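Local structure of NAD(P)-dependent oxidoreductase (Pseudomonas putida, 7A3W) at residues A76-Q79 against D80-S83; Y181-Y184 against F185-A189; P213-S216 against D217-V220; A264-D267 against A268-Y272. The protein probably reduces imines with NADPH and, as a multifunctional biocatalyst, probably serves in conjugate reduction and reductive amination. All blocks are in the same frame, centred on the assembly; numbering follows the deposited sequence. Where two conformers were deposited one is given.

Contact 1 of 4, residues A76-Q79 against D80-S83. With NDP (NADPH dihydro-nicotinamide-adenine-dinucleotide phosphate), chain F.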
# COMPACT_ATOMS: atom_id res chain seq x y z
N ALA B 76 2.44 -15.98 -23.37
CA ALA B 76 1.75 -16.90 -24.31
C ALA B 76 1.90 -16.41 -25.76
O ALA B 76 2.25 -17.22 -26.64
CB ALA B 76 0.30 -17.06 -23.93
N VAL B 77 1.70 -15.13 -26.05
CA VAL B 77 1.81 -14.67 -27.47
C VAL B 77 3.26 -14.71 -27.93
O VAL B 77 3.49 -14.90 -29.13
CB VAL B 77 1.12 -13.32 -27.73
CG1 VAL B 77 -0.34 -13.35 -27.29
CG2 VAL B 77 1.86 -12.14 -27.12
N PHE B 78 4.25 -14.62 -27.04
CA PHE B 78 5.67 -14.79 -27.46
C PHE B 78 5.92 -16.26 -27.80
O PHE B 78 6.68 -16.56 -28.73
CB PHE B 78 6.63 -14.28 -26.40
CG PHE B 78 8.06 -14.40 -26.84
CD1 PHE B 78 8.49 -13.83 -28.04
CD2 PHE B 78 8.97 -15.13 -26.10
CE1 PHE B 78 9.81 -13.94 -28.44
CE2 PHE B 78 10.29 -15.25 -26.51
CZ PHE B 78 10.70 -14.67 -27.69
N GLN B 79 5.26 -17.19 -27.11
CA GLN B 79 5.31 -18.62 -27.47
C GLN B 79 4.81 -18.81 -28.92
O GLN B 79 5.43 -19.56 -29.68
CB GLN B 79 4.54 -19.45 -26.44
CG GLN B 79 4.50 -20.94 -26.77
CD GLN B 79 5.82 -21.64 -26.51
OE1 GLN B 79 6.87 -21.02 -26.35
NE2 GLN B 79 5.77 -22.97 -26.45
N ASP B 80 3.73 -18.12 -29.31
CA ASP B 80 3.19 -18.15 -30.70
C ASP B 80 4.22 -17.57 -31.68
O ASP B 80 4.41 -18.14 -32.78
CB ASP B 80 1.87 -17.39 -30.80
CG ASP B 80 0.77 -18.01 -29.96
OD1 ASP B 80 0.87 -19.21 -29.65
OD2 ASP B 80 -0.15 -17.28 -29.60
N VAL B 81 4.89 -16.48 -31.32
CA VAL B 81 5.98 -15.90 -32.16
C VAL B 81 7.09 -16.95 -32.35
O VAL B 81 7.50 -17.17 -33.49
CB VAL B 81 6.51 -14.59 -31.55
CG1 VAL B 81 7.82 -14.16 -32.20
CG2 VAL B 81 5.44 -13.50 -31.63
N LEU B 82 7.55 -17.59 -31.28
CA LEU B 82 8.57 -18.67 -31.35
C LEU B 82 8.09 -19.78 -32.31
O LEU B 82 8.89 -20.20 -33.15
CB LEU B 82 8.81 -19.24 -29.94
CG LEU B 82 10.07 -18.75 -29.21
CD1 LEU B 82 10.61 -17.43 -29.71
CD2 LEU B 82 9.82 -18.69 -27.71
N SER B 83 6.83 -20.20 -32.20
CA SER B 83 6.23 -21.31 -33.00
C SER B 83 6.25 -21.01 -34.50
O SER B 83 6.23 -21.98 -35.27
CB SER B 83 4.83 -21.61 -32.57
OG SER B 83 4.86 -22.34 -31.36
PA NDP F . -0.49 -2.92 -24.71
O1A NDP F . -0.26 -1.45 -24.90
O2A NDP F . -1.87 -3.53 -24.74
O5B NDP F . 0.41 -3.66 -25.81
C5B NDP F . 0.25 -5.06 -26.05
C4B NDP F . 1.29 -5.45 -27.07
O4B NDP F . 1.20 -6.88 -27.35
C3B NDP F . 1.17 -4.75 -28.43
O3B NDP F . 2.46 -4.65 -28.98
C2B NDP F . 0.30 -5.75 -29.19
O2B NDP F . 0.37 -5.72 -30.62
C1B NDP F . 0.98 -7.03 -28.73
N9A NDP F . 0.18 -8.21 -28.97
C8A NDP F . -1.04 -8.55 -28.46
N7A NDP F . -1.48 -9.71 -28.90
C5A NDP F . -0.46 -10.17 -29.72
C6A NDP F . -0.31 -11.33 -30.49
N6A NDP F . -1.21 -12.32 -30.55
N1A NDP F . 0.84 -11.46 -31.20
C2A NDP F . 1.75 -10.48 -31.15
N3A NDP F . 1.71 -9.34 -30.49
C4A NDP F . 0.57 -9.24 -29.78
O3 NDP F . 0.22 -3.49 -23.40
PN NDP F . 1.43 -2.80 -22.57
O1N NDP F . 0.76 -1.89 -21.61
O2N NDP F . 2.44 -2.22 -23.51
O5D NDP F . 1.96 -4.05 -21.75
C5D NDP F . 2.87 -5.03 -22.30
C4D NDP F . 3.32 -5.94 -21.19
O4D NDP F . 4.08 -5.18 -20.20
C3D NDP F . 2.20 -6.65 -20.41
O3D NDP F . 2.55 -8.02 -20.23
C2D NDP F . 2.11 -5.85 -19.13
O2D NDP F . 1.56 -6.62 -18.07
C1D NDP F . 3.55 -5.39 -18.92
N1N NDP F . 3.68 -4.11 -18.16
C2N NDP F . 3.09 -2.94 -18.57
C3N NDP F . 3.08 -1.81 -17.77
C7N NDP F . 2.44 -0.53 -18.18
O7N NDP F . 2.38 0.37 -17.34
N7N NDP F . 2.00 -0.34 -19.41
C4N NDP F . 3.80 -1.84 -16.48
C5N NDP F . 4.41 -3.11 -16.16
C6N NDP F . 4.44 -4.11 -17.01
P2B NDP F . -0.62 -4.66 -31.36
O1X NDP F . -1.99 -4.91 -30.73
O2X NDP F . -0.05 -3.27 -31.20
O3X NDP F . -0.51 -5.19 -32.77
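Phe78 and Leu82, one turn apart on helix 75-83, make the main apolar contact: Leu82 CD1 lies 3.4 Å from Phe78 CZ and Leu82 CD2 3.7 Å from Phe78 CE2, so both leucine methyls rest against the outer half of the ring. With CG anti to the backbone N (chi1 -177°), the Phe78 ring leans toward the next turn, where Phe78 CD1 also comes within 4.1 Å of Val81 CB. With an alanine here, Leu82 would probably lose the surface its methyls rest on, opening a gap toward Ile110. Val77 faces another way and meets the cofactor, its CG1 3.5 Å from N6A of NADPH and its CB 3.7 Å from C6A. This is the crossover helix of the beta-alpha-beta unit between strands 67-70 and 95-98 in the Rossmann-type domain, here lending a valine to the adenine pocket. Backbone bonds hold the turn, the straightest from Leu82 N to Phe78 O (2.9 Å, 170° at the hydrogen). Gln79 O takes Ser83 N at 3.0 Å and, weakly, Ser83 OG. Farther out, Met72 touches Val77, Phe78 and Val81, Asp74 OD1 accepts from Val77 N, and helix 104-116 packs on Phe78 and Gln79 through Ile110, with Arg109 and Arg113 also on Gln79.

Contact 2 of 4, residues Y181-Y184 against F185-A189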
# COMPACT_ATOMS: atom_id res chain seq x y z
N TYR B 181 3.08 -7.29 -7.38
CA TYR B 181 1.92 -6.64 -8.02
C TYR B 181 0.62 -7.04 -7.31
O TYR B 181 -0.29 -6.22 -7.31
CB TYR B 181 1.93 -6.90 -9.53
CG TYR B 181 2.72 -5.85 -10.27
CD1 TYR B 181 2.31 -4.53 -10.25
CD2 TYR B 181 3.83 -6.17 -11.04
CE1 TYR B 181 3.03 -3.54 -10.90
CE2 TYR B 181 4.52 -5.21 -11.77
CZ TYR B 181 4.10 -3.89 -11.70
OH TYR B 181 4.74 -2.90 -12.41
N ALA B 182 0.58 -8.20 -6.66
CA ALA B 182 -0.57 -8.53 -5.80
C ALA B 182 -0.65 -7.49 -4.67
O ALA B 182 -1.72 -6.92 -4.44
CB ALA B 182 -0.45 -9.93 -5.27
N PHE B 183 0.49 -7.17 -4.06
CA PHE B 183 0.62 -6.13 -3.03
C PHE B 183 0.22 -4.78 -3.64
O PHE B 183 -0.63 -4.08 -3.11
CB PHE B 183 2.05 -6.14 -2.49
CG PHE B 183 2.44 -4.93 -1.69
CD1 PHE B 183 1.55 -4.33 -0.81
CD2 PHE B 183 3.69 -4.34 -1.86
CE1 PHE B 183 1.91 -3.20 -0.09
CE2 PHE B 183 4.05 -3.23 -1.13
CZ PHE B 183 3.15 -2.64 -0.26
N TYR B 184 0.87 -4.40 -4.74
CA TYR B 184 0.69 -3.04 -5.32
C TYR B 184 -0.77 -2.76 -5.65
O TYR B 184 -1.29 -1.73 -5.20
CB TYR B 184 1.52 -2.81 -6.58
CG TYR B 184 1.33 -1.41 -7.09
CD1 TYR B 184 2.14 -0.38 -6.65
CD2 TYR B 184 0.35 -1.12 -8.02
CE1 TYR B 184 1.98 0.91 -7.12
CE2 TYR B 184 0.17 0.17 -8.50
CZ TYR B 184 1.01 1.19 -8.06
OH TYR B 184 0.85 2.48 -8.46
N PHE B 185 -1.45 -3.67 -6.35
CA PHE B 185 -2.82 -3.36 -6.85
C PHE B 185 -3.85 -3.58 -5.74
O PHE B 185 -4.86 -2.80 -5.70
CB PHE B 185 -3.12 -4.06 -8.17
CG PHE B 185 -2.48 -3.33 -9.31
CD1 PHE B 185 -2.78 -1.99 -9.56
CD2 PHE B 185 -1.51 -3.94 -10.08
CE1 PHE B 185 -2.14 -1.29 -10.56
CE2 PHE B 185 -0.87 -3.23 -11.09
CZ PHE B 185 -1.18 -1.91 -11.32
N GLY B 186 -3.64 -4.53 -4.84
CA GLY B 186 -4.47 -4.62 -3.63
C GLY B 186 -4.40 -3.33 -2.82
O GLY B 186 -5.45 -2.85 -2.36
N ALA B 187 -3.20 -2.76 -2.70
CA ALA B 187 -2.97 -1.50 -1.97
C ALA B 187 -3.58 -0.32 -2.73
O ALA B 187 -4.10 0.59 -2.08
CB ALA B 187 -1.49 -1.31 -1.73
N PHE B 188 -3.49 -0.31 -4.05
CA PHE B 188 -4.02 0.79 -4.88
C PHE B 188 -5.55 0.77 -4.78
O PHE B 188 -6.15 1.84 -4.62
CB PHE B 188 -3.56 0.70 -6.33
CG PHE B 188 -3.99 1.88 -7.15
CD1 PHE B 188 -3.38 3.12 -6.99
CD2 PHE B 188 -5.00 1.75 -8.09
CE1 PHE B 188 -3.78 4.20 -7.76
CE2 PHE B 188 -5.42 2.85 -8.84
CZ PHE B 188 -4.78 4.06 -8.69
N ALA B 189 -6.16 -0.42 -4.80
CA ALA B 189 -7.62 -0.53 -4.64
C ALA B 189 -8.02 -0.01 -3.24
O ALA B 189 -9.05 0.70 -3.12
CB ALA B 189 -8.07 -1.93 -4.86
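Tyr184 presents its ring edge to the face of Phe185 in a T-shaped pair, the planes at 85° and the centroids 4.8 Å apart; Tyr184 CD2 stands over the centre of the phenylalanine ring. Tyr181 runs alongside the Phe185 ring with nearly parallel planes (13°), meeting it rim to rim, neither over the face of the other, where Tyr181 CD1 is 3.5 Å from Phe185 CE2. The phenylalanine CG, anti to the carbonyl carbon (chi1 -79°), carries the ring back alongside the tyrosine of the preceding turn. A serine in place of Phe185 would probably leave the edge of Tyr184 without a face to meet and take away the rim contact of Tyr181. The flank of Phe183 is looser, though also buried: its CE1 only approaches Ala187 CB at 4.2 Å. Phe188 CB is a similarly loose neighbour of the Tyr184 ring, 4.3 Å from Tyr184 CE2. Tyr269 of the second subunit extends the cluster by stacking on Phe185, and Tyr181 OH bonds to Ile126 O while its side chain touches NADPH. Separately, Trp191 of the second subunit meets Phe183 edge-to-face. The whole is an aromatic cluster on the long helix 173-200, which in imine reductases links the Rossmann domain to the helical, dimer-forming C-terminal domain.

Contact 3 of 4, residues P213-S216 against D217-V220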
# COMPACT_ATOMS: atom_id res chain seq x y z
N PRO B 213 0.54 10.28 2.53
CA PRO B 213 1.85 9.91 3.03
C PRO B 213 1.93 9.49 4.49
O PRO B 213 2.84 8.80 4.84
CB PRO B 213 2.68 11.20 2.84
CG PRO B 213 2.04 11.84 1.66
CD PRO B 213 0.55 11.56 1.81
N ILE B 214 1.03 10.00 5.32
CA ILE B 214 0.94 9.57 6.74
C ILE B 214 0.85 8.05 6.72
O ILE B 214 1.55 7.40 7.51
CB ILE B 214 -0.26 10.23 7.44
CG1 ILE B 214 -0.07 11.74 7.55
CG2 ILE B 214 -0.47 9.60 8.81
CD1 ILE B 214 -1.37 12.49 7.65
N MET B 215 -0.04 7.52 5.90
CA MET B 215 -0.33 6.07 5.90
C MET B 215 0.71 5.31 5.05
O MET B 215 1.00 4.20 5.39
CB MET B 215 -1.75 5.77 5.44
CG MET B 215 -2.78 6.59 6.17
SD MET B 215 -2.60 6.70 7.98
CE MET B 215 -3.22 5.09 8.49
N SER B 216 1.26 5.90 3.99
CA SER B 216 2.35 5.28 3.19
C SER B 216 3.58 5.11 4.09
O SER B 216 4.17 4.01 4.09
CB SER B 216 2.71 6.09 1.96
OG SER B 216 1.70 5.99 0.97
N ASP B 217 3.92 6.14 4.86
CA ASP B 217 5.03 6.07 5.84
C ASP B 217 4.70 4.99 6.89
O ASP B 217 5.57 4.16 7.19
CB ASP B 217 5.25 7.40 6.55
CG ASP B 217 5.81 8.48 5.65
OD1 ASP B 217 6.25 8.13 4.53
OD2 ASP B 217 5.74 9.64 6.07
N MET B 218 3.50 5.00 7.43
CA MET B 218 3.11 3.97 8.43
C MET B 218 3.25 2.58 7.80
O MET B 218 3.72 1.67 8.51
CB MET B 218 1.68 4.16 8.94
CG MET B 218 1.26 3.17 10.03
SD MET B 218 -0.26 3.80 10.78
CE MET B 218 -0.86 2.39 11.71
N LEU B 219 2.89 2.41 6.53
CA LEU B 219 2.92 1.09 5.86
C LEU B 219 4.37 0.66 5.61
O LEU B 219 4.70 -0.51 5.82
CB LEU B 219 2.10 1.14 4.57
CG LEU B 219 2.01 -0.18 3.81
CD1 LEU B 219 1.27 -1.23 4.64
CD2 LEU B 219 1.29 0.01 2.48
N VAL B 220 5.24 1.57 5.20
CA VAL B 220 6.69 1.26 5.07
C VAL B 220 7.17 0.66 6.39
O VAL B 220 7.84 -0.40 6.36
CB VAL B 220 7.48 2.49 4.59
CG1 VAL B 220 8.97 2.38 4.86
CG2 VAL B 220 7.23 2.75 3.11
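Met215 and Met218 form the one side-chain to side-chain contact of this turn, running alongside each other in the same direction, with Met215 CE 4.0 Å from Met218 SD. Their shapes differ: Met215 bends at both chi2 (-45°) and chi3 (-77°), which curls its terminal methyl toward the sulfur of a Met218 chain that runs extended. The methyl of one thus meets the sulfur, near the end, of the other. The second kind of interaction is the helical backbone bonding. Asp217 N donates to Pro213 O and Val220 N to Ser216 O, both at 2.9 Å, and Leu219 N reaches Met215 O at 2.8 Å, though with a more bent angle of 143° at the hydrogen. Leu219 CB, 3.4 Å from Met215 O, and Val220 CG2, 3.5 Å from Ser216 O, keep the normal helical spacing to the carbonyl four residues back. The helix kinks at the start of this turn, where the nitrogens of Pro213 and Ile214 make no bond to the turn before; proline has no N-H to give. The third kind is an approach of like polar atoms. The carboxylate of Asp217 folds back over the preceding turn, OD2 only 3.3 Å from Pro213 O; two acceptors cannot bond, and the pairing is likely to be mildly unfavourable unless solvent screens this exposed acid. The turn lies midway along helix 205-232 at the dimer interface: Tyr184 of the second subunit packs on both methionines, Met127 of that subunit on Ile214, and Ala187 of its helix 173-200 on Leu219.

Contact 4 of 4, residues A264-D267 against A268-Y272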
# COMPACT_ATOMS: atom_id res chain seq x y z
N ALA B 264 -14.91 -3.68 -0.67
CA ALA B 264 -14.36 -5.01 -1.01
C ALA B 264 -12.95 -5.19 -0.42
O ALA B 264 -12.57 -6.31 -0.03
CB ALA B 264 -14.34 -5.18 -2.51
N SER B 265 -12.15 -4.14 -0.43
CA SER B 265 -10.78 -4.24 0.10
C SER B 265 -10.83 -4.40 1.63
O SER B 265 -10.08 -5.19 2.17
CB SER B 265 -9.96 -3.04 -0.31
OG SER B 265 -8.63 -3.25 0.11
N THR B 266 -11.68 -3.64 2.30
CA THR B 266 -11.90 -3.74 3.76
C THR B 266 -12.47 -5.13 4.09
O THR B 266 -12.02 -5.75 5.06
CB THR B 266 -12.78 -2.58 4.22
OG1 THR B 266 -12.06 -1.37 3.95
CG2 THR B 266 -13.16 -2.68 5.68
N ASP B 267 -13.39 -5.63 3.27
CA ASP B 267 -13.95 -6.99 3.48
C ASP B 267 -12.83 -8.03 3.43
O ASP B 267 -12.83 -8.97 4.27
CB ASP B 267 -15.01 -7.33 2.44
CG ASP B 267 -16.29 -6.54 2.58
OD1 ASP B 267 -16.52 -5.96 3.64
OD2 ASP B 267 -17.05 -6.54 1.61
N ALA B 268 -11.89 -7.88 2.50
CA ALA B 268 -10.76 -8.82 2.34
C ALA B 268 -9.89 -8.80 3.61
O ALA B 268 -9.60 -9.87 4.17
CB ALA B 268 -9.98 -8.47 1.10
N TYR B 269 -9.48 -7.63 4.07
CA TYR B 269 -8.64 -7.52 5.29
C TYR B 269 -9.39 -8.11 6.48
O TYR B 269 -8.80 -8.87 7.26
CB TYR B 269 -8.27 -6.06 5.53
CG TYR B 269 -7.76 -5.78 6.91
CD1 TYR B 269 -6.47 -6.13 7.31
CD2 TYR B 269 -8.56 -5.13 7.82
CE1 TYR B 269 -6.01 -5.84 8.58
CE2 TYR B 269 -8.12 -4.83 9.09
CZ TYR B 269 -6.83 -5.16 9.46
OH TYR B 269 -6.43 -4.85 10.73
N LEU B 270 -10.68 -7.82 6.63
CA LEU B 270 -11.46 -8.33 7.80
C LEU B 270 -11.52 -9.86 7.73
O LEU B 270 -11.42 -10.48 8.81
CB LEU B 270 -12.85 -7.70 7.84
CG LEU B 270 -12.92 -6.37 8.59
CD1 LEU B 270 -14.29 -5.73 8.40
CD2 LEU B 270 -12.60 -6.56 10.07
N SER B 271 -11.65 -10.44 6.54
CA SER B 271 -11.68 -11.91 6.37
C SER B 271 -10.36 -12.51 6.86
O SER B 271 -10.39 -13.57 7.49
CB SER B 271 -12.00 -12.32 4.94
OG SER B 271 -10.87 -12.18 4.09
N TYR B 272 -9.23 -11.85 6.62
CA TYR B 272 -7.92 -12.36 7.06
C TYR B 272 -7.81 -12.23 8.58
O TYR B 272 -7.30 -13.15 9.25
CB TYR B 272 -6.79 -11.64 6.33
CG TYR B 272 -6.77 -11.87 4.84
CD1 TYR B 272 -7.44 -12.93 4.26
CD2 TYR B 272 -6.01 -11.06 4.01
CE1 TYR B 272 -7.39 -13.17 2.90
CE2 TYR B 272 -5.93 -11.30 2.64
CZ TYR B 272 -6.64 -12.36 2.08
OH TYR B 272 -6.61 -12.63 0.75
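Thr266 and Leu270 meet on one flank of helix 264-278, methyl to methyl, with Thr266 CG2 4.2 Å from Leu270 CD1; the turn belongs to the all-helical C-terminal domain of the reductive aminase family. Leu270 inclines toward the preceding turn, its CG within 3.7 Å of Thr266 O, the same oxygen that accepts Leu270 N at 2.9 Å. Tyr269 is directed otherwise: with CG anti to the backbone N (chi1 164°), the torsion sends its ring off toward His245 and Gln249 of helix 242-258, leaving only the ring edge near Thr266 O. Ala268 lies on another side of the helix, its CB 3.5 Å from Ser265 O. The polar groups of the first turn are held by one carboxylate of the same chain: Thr266 OG1 bonds to Glu193 OE2, while Glu193 OE1 accepts from Ser265 N, gripping both a side chain and a backbone amide. Across the dimer, Ala268 packs on Ala264 of the second subunit, and Tyr272 OH bonds to Ala264 N of that subunit, a bond the two chains exchange, and to Glu193 OE1 of the second subunit. Ser271 has its hydroxyl between the backbone N and the carbonyl carbon (chi1 77°), which folds it back onto the helix and brings Ser271 OG to 2.6 Å from Ala268 O. That oxygen also takes the routine helical bond from Tyr272 N at 3.2 Å, and it sits over one face of the Tyr272 ring, nearer the rim than the centre and 3.5 Å from the plane.

Followed from the N terminus, the contacts come in series and none nests in or crosses another; each lies within a single helix and closes no loop beyond its own turns. Contact 1 belongs to the Rossmann-type domain, its centre about 29 Å from that of contact 2, 42 Å from contact 3 and 38 Å from contact 4. The other three share the C-terminal helical domain. Contact 2 touches both of its successors: Phe183 CE1 lies 4.2 Å from Leu219 CD2 of contact 3, and Gly186 O is 4.0 Å from Ser265 OG of contact 4. Contacts 3 and 4 do not meet, though all three of these helices face the second subunit.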